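Local coordinates for protein cellulase (Xanthomonas axonopodis pv. citri, PDB 5HOS) that probably hydrolyses internal beta-1,4-glucosidic bonds of cellulose and related glucans, as an endo-beta-1,4-glucanase of glycosyl hydrolase family 5, at residues Y231-A234 / G238-G241; F272-T277 / L282-M287. One frame throughout, in Å; residues are numbered along the deposited sequence.

Contact 1 (Y231-A234 / G238-G241); sequences YLDA and GTSG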
ATOM      1  N   TYR A 231      -1.822  -8.623  -8.890  1.00 19.39           N
ATOM      2  CA  TYR A 231      -0.803  -8.990  -9.858  1.00 19.45           C
ATOM      3  C   TYR A 231      -1.421  -9.801 -11.002  1.00 22.87           C
ATOM      4  O   TYR A 231      -2.527 -10.354 -10.876  1.00 22.72           O
ATOM      5  CB  TYR A 231       0.341  -9.705  -9.156  1.00 19.28           C
ATOM      6  CG  TYR A 231       1.080  -8.761  -8.219  1.00 19.46           C
ATOM      7  CD1 TYR A 231       2.115  -7.942  -8.691  1.00 18.41           C
ATOM      8  CD2 TYR A 231       0.716  -8.643  -6.877  1.00 19.37           C
ATOM      9  CE1 TYR A 231       2.779  -7.063  -7.843  1.00 19.96           C
ATOM     10  CE2 TYR A 231       1.379  -7.761  -6.021  1.00 19.30           C
ATOM     11  CZ  TYR A 231       2.411  -6.974  -6.510  1.00 20.97           C
ATOM     12  OH  TYR A 231       3.071  -6.092  -5.672  1.00 22.28           O
ATOM     13  N   LEU A 232      -0.723  -9.815 -12.136  1.00 23.78           N
ATOM     14  CA  LEU A 232      -1.289 -10.289 -13.401  1.00 24.24           C
ATOM     15  C   LEU A 232      -0.664 -11.584 -13.912  1.00 23.74           C
ATOM     16  O   LEU A 232      -0.968 -12.020 -15.023  1.00 25.71           O
ATOM     17  CB  LEU A 232      -1.179  -9.189 -14.463  1.00 26.71           C
ATOM     18  CG  LEU A 232      -1.844  -7.838 -14.159  1.00 30.35           C
ATOM     19  CD1 LEU A 232      -2.070  -7.072 -15.456  1.00 29.63           C
ATOM     20  CD2 LEU A 232      -3.163  -7.970 -13.425  1.00 34.97           C
ATOM     21  N   ASP A 233       0.175 -12.209 -13.093  1.00 22.70           N
ATOM     22  CA  ASP A 233       0.789 -13.486 -13.454  1.00 23.18           C
ATOM     23  C   ASP A 233      -0.165 -14.646 -13.081  1.00 24.65           C
ATOM     24  O   ASP A 233      -1.292 -14.413 -12.626  1.00 22.24           O
ATOM     25  CB  ASP A 233       2.189 -13.610 -12.835  1.00 25.80           C
ATOM     26  CG  ASP A 233       2.179 -13.621 -11.317  1.00 25.68           C
ATOM     27  OD1 ASP A 233       1.233 -13.068 -10.702  1.00 25.46           O
ATOM     28  OD2 ASP A 233       3.144 -14.162 -10.733  1.00 26.45           O
ATOM     29  N   ALA A 234       0.281 -15.878 -13.291  1.00 24.81           N
ATOM     30  CA  ALA A 234      -0.604 -17.059 -13.270  1.00 26.32           C
ATOM     31  C   ALA A 234      -1.500 -17.157 -12.026  1.00 26.92           C
ATOM     32  O   ALA A 234      -2.712 -17.368 -12.155  1.00 27.26           O
ATOM     33  CB  ALA A 234       0.224 -18.326 -13.427  1.00 28.09           C
ATOM     34  N   GLY A 238       2.468 -12.203  -8.210  1.00 23.46           N
ATOM     35  CA  GLY A 238       3.552 -11.333  -8.686  1.00 25.76           C
ATOM     36  C   GLY A 238       4.932 -11.966  -8.571  1.00 28.83           C
ATOM     37  O   GLY A 238       5.929 -11.259  -8.404  1.00 29.27           O
ATOM     38  N   THR A 239       4.971 -13.298  -8.654  1.00 28.66           N
ATOM     39  CA  THR A 239       6.203 -14.088  -8.665  1.00 29.97           C
ATOM     40  C   THR A 239       6.911 -13.990 -10.015  1.00 31.82           C
ATOM     41  O   THR A 239       8.142 -14.013 -10.073  1.00 35.44           O
ATOM     42  CB  THR A 239       5.884 -15.580  -8.431  1.00 33.71           C
ATOM     43  OG1 THR A 239       5.317 -15.746  -7.135  1.00 38.78           O
ATOM     44  CG2 THR A 239       7.134 -16.469  -8.558  1.00 37.90           C
ATOM     45  N   SER A 240       6.123 -13.933 -11.087  1.00 32.43           N
ATOM     46  CA  SER A 240       6.623 -13.925 -12.466  1.00 32.29           C
ATOM     47  C   SER A 240       6.367 -12.563 -13.116  1.00 31.01           C
ATOM     48  O   SER A 240       5.417 -11.870 -12.754  1.00 30.00           O
ATOM     49  CB  SER A 240       5.941 -15.046 -13.263  1.00 33.44           C
ATOM     50  OG  SER A 240       5.876 -14.754 -14.646  1.00 37.91           O
ATOM     51  N   GLY A 241       7.218 -12.194 -14.074  1.00 29.63           N
ATOM     52  CA  GLY A 241       7.055 -10.964 -14.864  1.00 30.88           C
ATOM     53  C   GLY A 241       6.090 -11.049 -16.046  1.00 33.58           C
ATOM     54  O   GLY A 241       5.754 -10.026 -16.641  1.00 36.67           O
TER
HETATM   55  O   HOH W   1       2.864 -16.481 -14.780  1.00 33.89           O

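Contact 2 (F272-T277 / L282-M287); sequences FGTGNT and LALNGM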
ATOM      1  N   PHE A 272       0.402  -3.135  -7.485  1.00 19.65           N
ATOM      2  CA  PHE A 272       0.221  -3.869  -8.737  1.00 19.62           C
ATOM      3  C   PHE A 272       1.500  -3.700  -9.531  1.00 21.15           C
ATOM      4  O   PHE A 272       2.238  -2.727  -9.331  1.00 21.91           O
ATOM      5  CB  PHE A 272      -0.974  -3.347  -9.541  1.00 20.56           C
ATOM      6  CG  PHE A 272      -0.799  -1.945 -10.052  1.00 20.03           C
ATOM      7  CD1 PHE A 272      -0.845  -0.855  -9.179  1.00 20.84           C
ATOM      8  CD2 PHE A 272      -0.572  -1.707 -11.401  1.00 20.40           C
ATOM      9  CE1 PHE A 272      -0.667   0.435  -9.644  1.00 20.95           C
ATOM     10  CE2 PHE A 272      -0.409  -0.417 -11.868  1.00 22.19           C
ATOM     11  CZ  PHE A 272      -0.452   0.656 -10.994  1.00 22.12           C
ATOM     12  N   GLY A 273       1.760  -4.646 -10.423  1.00 21.88           N
ATOM     13  CA  GLY A 273       2.957  -4.603 -11.244  1.00 22.96           C
ATOM     14  C   GLY A 273       2.843  -5.551 -12.408  1.00 24.37           C
ATOM     15  O   GLY A 273       2.058  -6.493 -12.372  1.00 26.62           O
ATOM     16  N   THR A 274       3.644  -5.292 -13.432  1.00 25.55           N
ATOM     17  CA  THR A 274       3.656  -6.071 -14.678  1.00 26.19           C
ATOM     18  C   THR A 274       5.065  -6.003 -15.255  1.00 26.96           C
ATOM     19  O   THR A 274       5.753  -4.985 -15.103  1.00 23.88           O
ATOM     20  CB  THR A 274       2.660  -5.550 -15.748  1.00 28.96           C
ATOM     21  OG1 THR A 274       2.930  -4.175 -16.064  1.00 28.26           O
ATOM     22  CG2 THR A 274       1.215  -5.693 -15.292  1.00 30.07           C
ATOM     23  N   GLY A 275       5.498  -7.086 -15.896  1.00 27.42           N
ATOM     24  CA  GLY A 275       6.808  -7.118 -16.515  1.00 27.20           C
ATOM     25  C   GLY A 275       6.795  -6.420 -17.859  1.00 28.22           C
ATOM     26  O   GLY A 275       5.750  -5.966 -18.332  1.00 28.48           O
ATOM     27  N   ASN A 276       7.974  -6.344 -18.468  1.00 28.23           N
ATOM     28  CA  ASN A 276       8.135  -5.680 -19.746  1.00 26.73           C
ATOM     29  C   ASN A 276       7.896  -6.653 -20.903  1.00 27.22           C
ATOM     30  O   ASN A 276       8.840  -7.174 -21.489  1.00 29.77           O
ATOM     31  CB  ASN A 276       9.522  -5.045 -19.846  1.00 28.28           C
ATOM     32  CG  ASN A 276       9.698  -4.262 -21.125  1.00 28.75           C
ATOM     33  OD1 ASN A 276       8.756  -3.643 -21.605  1.00 31.49           O
ATOM     34  ND2 ASN A 276      10.897  -4.294 -21.694  1.00 29.50           N
ATOM     35  N   THR A 277       6.622  -6.898 -21.200  1.00 29.38           N
ATOM     36  CA  THR A 277       6.208  -7.743 -22.335  1.00 29.17           C
ATOM     37  C   THR A 277       5.046  -7.076 -23.055  1.00 29.24           C
ATOM     38  O   THR A 277       4.339  -6.246 -22.477  1.00 29.25           O
ATOM     39  CB  THR A 277       5.777  -9.173 -21.909  1.00 31.13           C
ATOM     40  OG1 THR A 277       4.505  -9.137 -21.242  1.00 33.02           O
ATOM     41  CG2 THR A 277       6.808  -9.829 -21.001  1.00 33.22           C
ATOM     42  N   LEU A 282      -0.387  -4.254 -22.792  1.00 25.85           N
ATOM     43  CA  LEU A 282      -1.827  -4.164 -23.071  1.00 26.17           C
ATOM     44  C   LEU A 282      -2.660  -4.295 -21.800  1.00 25.92           C
ATOM     45  O   LEU A 282      -3.584  -3.509 -21.580  1.00 26.53           O
ATOM     46  CB  LEU A 282      -2.266  -5.234 -24.074  1.00 26.55           C
ATOM     47  CG  LEU A 282      -1.773  -5.037 -25.512  1.00 29.53           C
ATOM     48  CD1 LEU A 282      -1.972  -6.306 -26.327  1.00 31.25           C
ATOM     49  CD2 LEU A 282      -2.474  -3.856 -26.178  1.00 31.45           C
ATOM     50  N   ALA A 283      -2.321  -5.285 -20.975  1.00 26.87           N
ATOM     51  CA  ALA A 283      -3.015  -5.514 -19.689  1.00 28.39           C
ATOM     52  C   ALA A 283      -2.904  -4.322 -18.742  1.00 26.85           C
ATOM     53  O   ALA A 283      -3.899  -3.903 -18.140  1.00 26.53           O
ATOM     54  CB  ALA A 283      -2.484  -6.770 -19.013  1.00 30.06           C
ATOM     55  N   LEU A 284      -1.696  -3.769 -18.633  1.00 25.27           N
ATOM     56  CA  LEU A 284      -1.449  -2.625 -17.762  1.00 23.29           C
ATOM     57  C   LEU A 284      -2.274  -1.420 -18.200  1.00 25.64           C
ATOM     58  O   LEU A 284      -3.001  -0.840 -17.389  1.00 26.31           O
ATOM     59  CB  LEU A 284       0.038  -2.267 -17.736  1.00 23.41           C
ATOM     60  CG  LEU A 284       0.453  -1.066 -16.882  1.00 24.14           C
ATOM     61  CD1 LEU A 284       0.052  -1.274 -15.430  1.00 24.12           C
ATOM     62  CD2 LEU A 284       1.951  -0.834 -16.997  1.00 24.17           C
ATOM     63  N   ASN A 285      -2.155  -1.055 -19.480  1.00 27.30           N
ATOM     64  CA  ASN A 285      -2.948   0.038 -20.064  1.00 29.38           C
ATOM     65  C   ASN A 285      -4.435  -0.116 -19.818  1.00 27.70           C
ATOM     66  O   ASN A 285      -5.112   0.831 -19.406  1.00 26.58           O
ATOM     67  CB  ASN A 285      -2.718   0.141 -21.583  1.00 33.48           C
ATOM     68  CG  ASN A 285      -1.791   1.273 -21.950  1.00 37.76           C
ATOM     69  OD1 ASN A 285      -2.119   2.434 -21.723  1.00 39.67           O
ATOM     70  ND2 ASN A 285      -0.629   0.947 -22.521  1.00 43.79           N
ATOM     71  N   GLY A 286      -4.934  -1.318 -20.091  1.00 26.82           N
ATOM     72  CA  GLY A 286      -6.338  -1.625 -19.896  1.00 27.81           C
ATOM     73  C   GLY A 286      -6.778  -1.475 -18.455  1.00 26.15           C
ATOM     74  O   GLY A 286      -7.829  -0.884 -18.176  1.00 24.95           O
ATOM     75  N   MET A 287      -5.971  -1.997 -17.535  1.00 24.88           N
ATOM     76  CA  MET A 287      -6.324  -1.939 -16.112  1.00 26.27           C
ATOM     77  C   MET A 287      -6.336  -0.506 -15.598  1.00 24.86           C
ATOM     78  O   MET A 287      -7.233  -0.126 -14.854  1.00 25.46           O
ATOM     79  CB  MET A 287      -5.377  -2.795 -15.281  1.00 28.60           C
ATOM     80  CG  MET A 287      -5.870  -3.050 -13.865  1.00 30.84           C
ATOM     81  SD  MET A 287      -4.835  -4.169 -12.905  1.00 33.84           S
ATOM     82  CE  MET A 287      -3.194  -3.818 -13.541  1.00 29.07           C
TER

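Contact 1 (Y231-A234 / G238-G241)
Asp233 reaches across to the backbone of Gly238, Thr239 and Ser240, and its carboxylate is the polar anchor of the contact. Its CB points toward 238-241, and CG sits between the backbone N and the carbonyl carbon (chi1 63°), which brings both oxygens up to the amides. One is met on the syn side, from out of the carboxylate plane, with Gly238 N to Asp233 OD1 2.9 Å. The other takes the Ser240 amide on its anti side, 34° out of that plane, with Ser240 N to Asp233 OD2 3.0 Å and a nearly straight N-H...O angle of 170°. The Thr239 amide adds a weak, strongly bent bond to Asp233 OD2. With both oxygens engaged, rotation of the carboxylate is restrained, and its negative charge is probably eased by the converging N-H groups.

Van der Waals contact comes from Tyr231: its CB lies 3.4 Å from Gly238 N, and Gly238 CA sits obliquely to the ring. The Tyr231 hydroxyl goes instead to Glu271 OE1 by a hydrogen bond.

Water supplies a third, slighter link: one molecule accepts from Ala234 N and makes a weak bond to Ser240 OG, which also bonds Gly242 N.

Asp233 thus staples together two parts of the loop between strand 224-231 and helix 248-262, a beta-alpha loop at the C-terminal end of the (beta/alpha)8 barrel.

Contact 2 (F272-T277 / L282-M287)
Phe272, near the end of barrel strand 267-273, packs against Leu284 and Met287 of helix 278-293, an instance of the strand-to-helix interface repeated round a (beta/alpha)8, or TIM, barrel. Here the two elements follow each other in the chain and belong to the beta-alpha-beta unit completed by strand 298-306.

The tight part is wholly apolar around the ring. Leu284 CD1 comes to the ring edge in its plane, 3.7 Å from Phe272 CE2, and the two side chains cross at about a right angle. Met287 approaches obliquely, with its methyl CE 4.0 Å from Phe272 CD2. Met287 runs extended from the backbone (chi1 -166°) and then bends at chi3 (33°), bringing CE beside the ring. Trp303 meets the same ring edge-to-face and also touches Thr274 and Leu284, while Leu288 adds another helix side chain against Phe272. All four touching residues are buried, and Ile332 of helix 330-341 covers Leu284 as well.

Farther along, the packing gives way as the chain leaves the strand. Asn276, exposed to solvent, centres an inverse gamma turn, and Thr277, at the N-cap of helix 278-293, turns its OG1 to Cys280 N rather than across the contact. On the helix, Leu282 is exposed and Asn285 partly so.

Between these two regimes sits Thr274: its hydroxyl leans on aliphatic carbon, with Thr274 OG1 3.6 Å from Leu284 CD2 and 3.8 Å from Leu284 CB.

How the contacts relate
Contact 1 and contact 2 lie in successive beta-alpha units of the barrel, with centres about 10 Å apart, and illustrate how neighbouring units are tied together. Leu232 bridges them: Leu232 CD1 lies 3.6 Å from Thr274 CG2 and 3.6 Å from Ala283 CB, with Met287 CE at 3.9 Å. Thus a loop held by polar bonds presents an apolar side chain to the strand-helix interface of the next unit. A second touch joins Tyr231 CE1 to Gly273 N at 3.7 Å. Close by, Glu271 lies at the C-terminal end of the seventh barrel strand, the place where family 5 enzymes carry their nucleophile, a position consistent with that role.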